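Local coordinates for glycerol-3-phosphate dehydrogenase [NAD(+)] 1 (Saccharomyces cerevisiae, PDB 4FGW), which interconverts dihydroxyacetone phosphate and glycerol 3-phosphate with NADH/NAD(+) and drives glycerol accumulation in yeast under hyperosmotic stress, at residues Thr38-Ser42 against Met70-Glu74; Tyr60-Phe64 against Val217-Leu221; Val145-Cys150 against Ile174-Leu179; Val198-Ile202 against Val213-Leu218. All coordinates share one frame; numbering follows the deposited sequence.

Contact 1: residues Thr38-Ser42 against Met70-Glu74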
# COMPACT_ATOMS: atom_id res chain seq x y z
N THR A 38 20.25 3.79 27.29
CA THR A 38 19.24 3.43 28.28
C THR A 38 17.85 3.41 27.63
O THR A 38 17.50 4.33 26.88
CB THR A 38 19.31 4.33 29.53
OG1 THR A 38 20.58 4.15 30.16
CG2 THR A 38 18.19 4.05 30.54
N VAL A 39 17.08 2.36 27.92
CA VAL A 39 15.71 2.19 27.45
C VAL A 39 14.76 2.40 28.63
O VAL A 39 14.88 1.71 29.65
CB VAL A 39 15.50 0.81 26.76
CG1 VAL A 39 14.05 0.63 26.29
CG2 VAL A 39 16.46 0.63 25.59
N ILE A 40 13.84 3.37 28.51
CA ILE A 40 12.82 3.65 29.54
C ILE A 40 11.56 2.92 29.04
O ILE A 40 10.89 3.43 28.13
CB ILE A 40 12.60 5.18 29.73
CG1 ILE A 40 13.91 5.97 30.01
CG2 ILE A 40 11.50 5.48 30.76
CD1 ILE A 40 14.76 5.58 31.24
N GLY A 41 11.29 1.72 29.57
CA GLY A 41 10.14 0.95 29.09
C GLY A 41 9.75 -0.32 29.80
O GLY A 41 8.71 -0.35 30.48
N SER A 42 10.51 -1.40 29.56
CA SER A 42 10.35 -2.74 30.15
C SER A 42 9.13 -3.61 29.77
O SER A 42 9.11 -4.80 30.11
CB SER A 42 10.58 -2.74 31.66
OG SER A 42 9.51 -2.16 32.39
N MET A 70 17.94 -0.83 31.26
CA MET A 70 16.51 -0.80 30.98
C MET A 70 15.75 -0.49 32.25
O MET A 70 15.82 -1.27 33.21
CB MET A 70 16.03 -2.12 30.34
CG MET A 70 14.53 -2.11 30.02
SD MET A 70 13.91 -3.60 29.23
CE MET A 70 14.07 -4.79 30.54
N TRP A 71 15.03 0.64 32.27
CA TRP A 71 14.23 1.01 33.43
C TRP A 71 13.00 0.13 33.53
O TRP A 71 12.14 0.14 32.65
CB TRP A 71 13.88 2.50 33.50
CG TRP A 71 13.00 2.81 34.68
CD1 TRP A 71 13.36 2.77 36.00
CD2 TRP A 71 11.59 3.06 34.67
NE1 TRP A 71 12.28 3.03 36.80
CE2 TRP A 71 11.17 3.21 36.01
CE3 TRP A 71 10.63 3.18 33.64
CZ2 TRP A 71 9.84 3.49 36.35
CZ3 TRP A 71 9.32 3.46 33.98
CH2 TRP A 71 8.94 3.62 35.32
N VAL A 72 12.92 -0.64 34.63
CA VAL A 72 11.81 -1.54 34.93
C VAL A 72 11.10 -1.03 36.18
O VAL A 72 11.74 -0.89 37.22
CB VAL A 72 12.28 -3.02 35.11
CG1 VAL A 72 11.10 -3.96 35.30
CG2 VAL A 72 13.16 -3.48 33.95
N PHE A 73 9.78 -0.74 36.07
CA PHE A 73 8.98 -0.32 37.21
C PHE A 73 8.86 -1.57 38.08
O PHE A 73 8.28 -2.57 37.63
CB PHE A 73 7.59 0.22 36.78
CG PHE A 73 6.73 0.69 37.93
CD1 PHE A 73 6.82 1.99 38.40
CD2 PHE A 73 5.83 -0.18 38.55
CE1 PHE A 73 6.04 2.42 39.47
CE2 PHE A 73 5.05 0.25 39.63
CZ PHE A 73 5.16 1.55 40.08
N GLU A 74 9.49 -1.55 39.26
CA GLU A 74 9.55 -2.69 40.18
C GLU A 74 8.21 -3.33 40.53
O GLU A 74 7.28 -2.65 40.97
CB GLU A 74 10.40 -2.39 41.42
CG GLU A 74 10.93 -3.62 42.14
CD GLU A 74 11.96 -4.44 41.38
OE1 GLU A 74 13.17 -4.18 41.54
OE2 GLU A 74 11.55 -5.35 40.62
O HOH W 1 9.13 0.32 33.19
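Trp71 N donates to Val39 O across two parallel strands, 2.8 Å long with an N-H...O angle of 157°. The same carbonyl also receives a CA-H...O contact from Met70 CA at 3.3 Å. Past the strand ends a water bridges the two segments: it donates to Ser42 OG at 2.6 Å and to Trp71 O at 3.1 Å, and accepts from Phe73 N, so one molecule links the serine hydroxyl to two backbone groups of 70-74.

The strands 35-40 and 67-71 are neighbours in the Rossmann-type sheet, and Gly41 opens the GxGxxG turn that leads into helix 44-59. By similarity Gly41, Ser42 and Phe73 bind NAD(+), which places the contact at the C-terminal ends of the strands, where such folds hold the dinucleotide.

Side-chain packing covers both faces of the strand pair. On the Ile40 and Trp71 face, Ile40 CG2 lies 3.8 Å from Trp71 CE3 in an oblique approach, while Ile40 CD1 touches Trp71 CB; helix 111-115 covers this face, and Pro109 O accepts from Trp71 NE1. On the other, beside helix 44-59, Met70 runs extended through chi1 and chi2, which brings SD to 3.8 Å from Ser42 CA, and the bend at chi3 (68°) turns CE toward Ser42 CB. Ser42 CB, directed at the partner segment, sits 3.5 Å from Val72 CG2 and 3.4 Å from Trp71 O.

Contact 2: residues Tyr60-Phe64 against Val217-Leu221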
# COMPACT_ATOMS: atom_id res chain seq x y z
N TYR A 60 28.97 -3.29 18.14
CA TYR A 60 29.75 -2.08 17.85
C TYR A 60 30.45 -1.55 19.12
O TYR A 60 30.02 -0.55 19.69
CB TYR A 60 28.88 -1.01 17.18
CG TYR A 60 28.33 -1.41 15.82
CD1 TYR A 60 27.07 -1.98 15.70
CD2 TYR A 60 29.08 -1.20 14.66
CE1 TYR A 60 26.56 -2.35 14.45
CE2 TYR A 60 28.58 -1.57 13.41
CZ TYR A 60 27.32 -2.14 13.31
OH TYR A 60 26.83 -2.50 12.08
N PRO A 61 31.54 -2.22 19.59
CA PRO A 61 32.20 -1.76 20.83
C PRO A 61 32.97 -0.44 20.74
O PRO A 61 33.27 0.16 21.78
CB PRO A 61 33.11 -2.93 21.20
CG PRO A 61 33.40 -3.60 19.92
CD PRO A 61 32.18 -3.44 19.06
N GLU A 62 33.30 0.01 19.52
CA GLU A 62 34.01 1.26 19.25
C GLU A 62 33.04 2.46 19.17
O GLU A 62 33.48 3.61 19.20
CB GLU A 62 34.88 1.13 17.97
CG GLU A 62 34.13 1.20 16.63
CD GLU A 62 33.19 0.08 16.21
OE1 GLU A 62 32.53 0.25 15.16
OE2 GLU A 62 33.13 -0.97 16.89
N VAL A 63 31.73 2.17 19.07
CA VAL A 63 30.65 3.17 18.95
C VAL A 63 29.81 3.26 20.23
O VAL A 63 29.58 4.36 20.72
CB VAL A 63 29.78 2.93 17.69
CG1 VAL A 63 28.70 4.00 17.53
CG2 VAL A 63 30.63 2.85 16.42
N PHE A 64 29.35 2.11 20.75
CA PHE A 64 28.51 2.09 21.95
C PHE A 64 29.14 1.38 23.13
O PHE A 64 29.91 0.43 22.94
CB PHE A 64 27.14 1.44 21.63
CG PHE A 64 26.44 1.97 20.40
CD1 PHE A 64 25.80 3.20 20.42
CD2 PHE A 64 26.42 1.23 19.22
CE1 PHE A 64 25.17 3.69 19.28
CE2 PHE A 64 25.79 1.72 18.08
CZ PHE A 64 25.16 2.95 18.11
N VAL A 217 24.95 6.51 13.45
CA VAL A 217 24.89 5.99 14.82
C VAL A 217 23.52 5.31 15.05
O VAL A 217 23.47 4.19 15.56
CB VAL A 217 25.23 7.09 15.87
CG1 VAL A 217 24.81 6.70 17.28
CG2 VAL A 217 26.71 7.45 15.83
N LEU A 218 22.43 5.98 14.60
CA LEU A 218 21.05 5.48 14.71
C LEU A 218 20.81 4.24 13.86
O LEU A 218 20.05 3.36 14.28
CB LEU A 218 20.02 6.57 14.39
CG LEU A 218 19.95 7.73 15.39
CD1 LEU A 218 19.11 8.84 14.85
CD2 LEU A 218 19.44 7.29 16.76
N LYS A 219 21.45 4.15 12.68
CA LYS A 219 21.38 2.99 11.79
C LYS A 219 22.06 1.81 12.47
O LYS A 219 21.49 0.73 12.51
CB LYS A 219 22.02 3.28 10.42
CG LYS A 219 22.00 2.11 9.43
CD LYS A 219 20.72 2.01 8.61
CE LYS A 219 20.83 0.94 7.54
NZ LYS A 219 19.88 1.19 6.41
N ALA A 220 23.26 2.03 13.03
CA ALA A 220 24.04 1.02 13.74
C ALA A 220 23.35 0.57 15.04
O ALA A 220 23.46 -0.60 15.40
CB ALA A 220 25.43 1.55 14.04
N LEU A 221 22.64 1.49 15.72
CA LEU A 221 21.95 1.22 16.99
C LEU A 221 20.73 0.31 16.85
O LEU A 221 20.52 -0.54 17.71
CB LEU A 221 21.56 2.55 17.69
CG LEU A 221 20.94 2.48 19.09
CD1 LEU A 221 21.90 1.87 20.10
CD2 LEU A 221 20.51 3.85 19.56
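The turn that follows helix 44-59 of the Rossmann-type domain packs here on helix 215-222, with Tyr60, Val63 and Phe64 facing Val217, Ala220 and Leu221. Phe64 carries most of the contact. With CG anti to the carbonyl carbon (chi1 -49°), its ring reaches the helix backbone, CZ lying 3.3 Å from Val217 O, which sits at the ring edge in the ring plane. Leu221 CD1 covers one face in a CH-pi contact, 4.0 Å from the centroid and displaced toward the rim; Val63 CG1 of the same turn covers the opposite face, so the ring is clamped between two aliphatic groups. Val217 CG1 adds a third touch, 3.6 Å from Phe64 CE1.

The turn itself is closed by Tyr60 O, which accepts from both Val63 N and Phe64 N. It brings the chain from the first helix of the domain back toward the sheet, where Phe64 also packs on Phe35 and Val37 of strand 35-40.

Tyr60 offers a ring face to the helix: Ala220 CB stands over its centre, 4.1 Å from the centroid and 12° off the ring normal. The same methyl lies 4.1 Å from Phe64 CE2, in the corner formed by the Tyr60 face and the Phe64 edge. Val63 CG1 meets Val217 CG2 at 4.3 Å.

Contact 3: residues Val145-Cys150 against Ile174-Leu179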
# COMPACT_ATOMS: atom_id res chain seq x y z
N VAL A 145 22.26 14.92 26.06
CA VAL A 145 21.48 13.71 25.81
C VAL A 145 20.55 13.89 24.60
O VAL A 145 19.93 14.95 24.44
CB VAL A 145 20.74 13.18 27.07
CG1 VAL A 145 20.05 11.84 26.79
CG2 VAL A 145 21.69 13.03 28.25
N ARG A 146 20.53 12.88 23.74
CA ARG A 146 19.68 12.79 22.56
C ARG A 146 18.76 11.61 22.80
O ARG A 146 19.16 10.64 23.45
CB ARG A 146 20.53 12.60 21.28
CG ARG A 146 21.74 13.54 21.14
CD ARG A 146 21.38 15.01 21.14
NE ARG A 146 22.51 15.85 20.74
CZ ARG A 146 22.47 17.17 20.67
NH1 ARG A 146 21.36 17.83 20.97
NH2 ARG A 146 23.55 17.85 20.30
N ALA A 147 17.52 11.71 22.33
CA ALA A 147 16.53 10.66 22.58
C ALA A 147 15.80 10.17 21.33
O ALA A 147 15.82 10.84 20.29
CB ALA A 147 15.54 11.12 23.64
N ILE A 148 15.17 8.99 21.45
CA ILE A 148 14.33 8.36 20.42
C ILE A 148 13.06 7.89 21.12
O ILE A 148 13.13 7.21 22.15
CB ILE A 148 15.06 7.23 19.63
CG1 ILE A 148 16.25 7.77 18.78
CG2 ILE A 148 14.09 6.37 18.78
CD1 ILE A 148 15.92 8.70 17.49
N SER A 149 11.89 8.27 20.58
CA SER A 149 10.59 7.86 21.10
C SER A 149 10.02 6.75 20.23
O SER A 149 9.91 6.92 19.02
CB SER A 149 9.63 9.05 21.14
OG SER A 149 8.31 8.66 21.46
N CYS A 150 9.67 5.61 20.85
CA CYS A 150 9.04 4.45 20.21
C CYS A 150 7.51 4.50 20.43
O CYS A 150 6.81 3.52 20.19
CB CYS A 150 9.63 3.15 20.76
SG CYS A 150 11.40 2.97 20.51
N ILE A 174 15.88 18.06 25.67
CA ILE A 174 16.73 17.16 24.89
C ILE A 174 16.19 16.93 23.49
O ILE A 174 14.97 16.91 23.32
CB ILE A 174 16.99 15.83 25.66
CG1 ILE A 174 15.68 15.02 25.91
CG2 ILE A 174 17.76 16.11 26.97
CD1 ILE A 174 15.87 13.61 26.50
N GLN A 175 17.09 16.77 22.48
CA GLN A 175 16.68 16.48 21.09
C GLN A 175 16.03 15.10 21.07
O GLN A 175 16.50 14.19 21.76
CB GLN A 175 17.88 16.54 20.12
CG GLN A 175 17.48 16.57 18.64
CD GLN A 175 16.93 17.88 18.12
OE1 GLN A 175 16.86 18.90 18.83
NE2 GLN A 175 16.56 17.90 16.84
N CYS A 176 14.90 14.96 20.34
CA CYS A 176 14.16 13.71 20.33
C CYS A 176 13.54 13.35 18.99
O CYS A 176 12.73 14.11 18.45
CB CYS A 176 13.12 13.68 21.45
SG CYS A 176 12.23 12.12 21.62
N GLY A 177 13.92 12.18 18.49
CA GLY A 177 13.40 11.63 17.25
C GLY A 177 12.37 10.55 17.51
O GLY A 177 11.92 10.38 18.65
N ALA A 178 11.99 9.80 16.47
CA ALA A 178 10.99 8.74 16.61
C ALA A 178 11.36 7.45 15.89
O ALA A 178 12.17 7.47 14.96
CB ALA A 178 9.62 9.23 16.16
N LEU A 179 10.82 6.31 16.37
CA LEU A 179 10.98 4.98 15.80
C LEU A 179 9.56 4.42 15.60
O LEU A 179 8.81 4.32 16.57
CB LEU A 179 11.81 4.05 16.72
CG LEU A 179 12.15 2.65 16.19
CD1 LEU A 179 13.49 2.18 16.69
CD2 LEU A 179 11.07 1.61 16.56
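Four backbone hydrogen bonds join Val145-Cys150 to Ile174-Leu179 in parallel register: Ala147 N to Gln175 O (2.7 Å), Gly177 N to Ala147 O, Ser149 N to Gly177 O and Leu179 N to Ser149 O. Gly177 N has the straightest donor angle, 168°. At the start of the pair, the Arg146 guanidinium and the Gln175 amide are turned 89° apart; Arg146 NH1 rests 3.8 Å from Gln175 CB, while NH2 forms salt bridges to Asp212 and Asp205 and the amide donates to His201 O.

On the face of Arg146 and Ile148, Ile148 CD1 lies 3.9 Å from Gly177 CA, and Ile148 CG2 meets Leu179 CB at about a right angle between the side chains. The other face, under helix 164-172, holds Ala147 CB between Ile174 CD1 (3.8 Å) and Cys176 SG (4.0 Å). Cys176 SG, anti to the backbone N (chi1 -175°), lies 4.0 Å from Ser149 N as well.

Strands 146-149 and 175-180 lie inside the Rossmann-type sheet. The hydrogen bonds between them are all backbone to backbone, and at the N-terminal end of strand 146-149 the two aspartates probably balance the arginine's charge and hold its guanidinium in place.

Contact 4: residues Val198-Ile202 against Val213-Leu218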
# COMPACT_ATOMS: atom_id res chain seq x y z
N VAL A 198 13.38 5.04 11.49
CA VAL A 198 13.91 5.84 12.57
C VAL A 198 14.05 7.24 11.99
O VAL A 198 14.71 7.42 10.96
CB VAL A 198 15.25 5.31 13.18
CG1 VAL A 198 15.74 6.24 14.30
CG2 VAL A 198 15.08 3.89 13.72
N ALA A 199 13.39 8.23 12.61
CA ALA A 199 13.46 9.62 12.17
C ALA A 199 14.09 10.49 13.23
O ALA A 199 13.78 10.35 14.41
CB ALA A 199 12.08 10.14 11.81
N TYR A 200 15.01 11.37 12.82
CA TYR A 200 15.73 12.26 13.73
C TYR A 200 16.30 13.45 12.96
O TYR A 200 16.99 13.27 11.96
CB TYR A 200 16.86 11.47 14.43
CG TYR A 200 17.70 12.24 15.42
CD1 TYR A 200 17.31 12.38 16.75
CD2 TYR A 200 18.95 12.76 15.06
CE1 TYR A 200 18.09 13.05 17.67
CE2 TYR A 200 19.75 13.44 15.98
CZ TYR A 200 19.31 13.59 17.28
OH TYR A 200 20.10 14.26 18.19
N HIS A 201 15.99 14.66 13.43
CA HIS A 201 16.53 15.88 12.85
C HIS A 201 17.83 16.15 13.58
O HIS A 201 17.82 16.26 14.81
CB HIS A 201 15.57 17.08 13.04
CG HIS A 201 14.33 17.00 12.21
ND1 HIS A 201 13.08 16.80 12.79
CD2 HIS A 201 14.17 17.10 10.87
CE1 HIS A 201 12.22 16.79 11.79
NE2 HIS A 201 12.82 16.96 10.61
N ILE A 202 18.95 16.21 12.84
CA ILE A 202 20.26 16.51 13.41
C ILE A 202 20.17 17.95 13.95
O ILE A 202 19.75 18.84 13.22
CB ILE A 202 21.41 16.30 12.38
CG1 ILE A 202 21.64 14.80 12.13
CG2 ILE A 202 22.71 16.98 12.83
CD1 ILE A 202 21.43 14.41 10.75
N VAL A 213 25.26 11.92 18.20
CA VAL A 213 24.48 11.01 17.38
C VAL A 213 24.03 11.64 16.05
O VAL A 213 23.55 12.77 16.02
CB VAL A 213 23.39 10.16 18.12
CG1 VAL A 213 23.28 10.51 19.61
CG2 VAL A 213 22.02 10.20 17.44
N ASP A 214 24.25 10.89 14.97
CA ASP A 214 23.86 11.22 13.61
C ASP A 214 23.07 10.01 13.07
O ASP A 214 22.78 9.09 13.84
CB ASP A 214 25.10 11.55 12.73
CG ASP A 214 26.27 10.57 12.77
OD1 ASP A 214 26.05 9.38 13.10
OD2 ASP A 214 27.40 10.99 12.44
N HIS A 215 22.73 10.01 11.78
CA HIS A 215 21.97 8.92 11.17
C HIS A 215 22.74 7.61 11.09
O HIS A 215 22.11 6.55 11.12
CB HIS A 215 21.40 9.34 9.82
CG HIS A 215 20.33 10.39 9.93
ND1 HIS A 215 19.78 10.97 8.81
CD2 HIS A 215 19.74 10.91 11.03
CE1 HIS A 215 18.88 11.83 9.25
NE2 HIS A 215 18.82 11.83 10.59
N LYS A 216 24.08 7.67 11.03
CA LYS A 216 24.96 6.50 10.99
C LYS A 216 24.91 5.75 12.33
O LYS A 216 24.81 4.52 12.34
CB LYS A 216 26.41 6.91 10.65
CG LYS A 216 26.62 7.28 9.18
CD LYS A 216 27.86 6.63 8.57
CE LYS A 216 29.13 7.43 8.73
NZ LYS A 216 30.28 6.78 8.05
N VAL A 217 24.95 6.51 13.45
CA VAL A 217 24.89 5.99 14.82
C VAL A 217 23.52 5.31 15.05
O VAL A 217 23.47 4.19 15.56
CB VAL A 217 25.23 7.09 15.87
CG1 VAL A 217 24.81 6.70 17.28
CG2 VAL A 217 26.71 7.45 15.83
N LEU A 218 22.43 5.98 14.60
CA LEU A 218 21.05 5.48 14.71
C LEU A 218 20.81 4.24 13.86
O LEU A 218 20.05 3.36 14.28
CB LEU A 218 20.02 6.57 14.39
CG LEU A 218 19.95 7.73 15.39
CD1 LEU A 218 19.11 8.84 14.85
CD2 LEU A 218 19.44 7.29 16.76
O HOH W 2 22.64 14.86 17.34
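Leu218 CD1 presses on the root of the Tyr200 side chain, 3.5 Å from Tyr200 CB and 3.7 Å from Tyr200 CG, the two side chains crossing at about a right angle. The contact belongs to a beta-alpha-beta unit: strand 194-199 leads through a long loop into helix 215-222 and on to strand 227-232, and the helix packs back over the sheet. Val198 CG1 extends the apolar centre, 4.3 Å from Leu218 CB, and both residues also touch Ile148 of strand 146-149. With CG anti to the backbone N (chi1 -180°), the Tyr200 ring reaches along the loop to Val213, whose CG2 lies over one face, 4.2 Å from Tyr200 CE2.

Ile202 continues the packing on His215. Its CD1 covers one face of the imidazole in a CH-pi contact, 3.8 Å from the centroid and 17° off the normal. This ring is fixed by its edge as well: His215 NE2 donates to Tyr200 O at 2.7 Å and 170°, with the oxygen close to the ring plane. The bond ties the first turn of the helix to the chain just past the strand.

At the polar edge, Asp214 is the N-cap of the helix, its OD1 accepting from Val217 N. A water near the ring plane of Tyr200 joins Tyr200 OH to the loop, donating to Val213 O at 2.6 Å.

How the contacts relate
From the N terminus, strand 35-40 enters contact 1, which closes on strand 67-71 after helix 44-59. Contact 2 opens inside that loop, at 60-64, and closes only at helix 215-222, so contacts 1 and 2 cross. Contact 3 lies wholly within the loop closed by contact 2 and joins two central strands of the sheet; contact 4 follows it in series and ends on the same helix as contact 2, sharing Val217 and Leu218. Strand 175-180 borders strand 194-199, where Ala199 N and Ala178 O lie 2.8 Å apart, a probable hydrogen bond linking contacts 3 and 4. Helix 215-222 thus connects the late strands to the first beta-alpha unit.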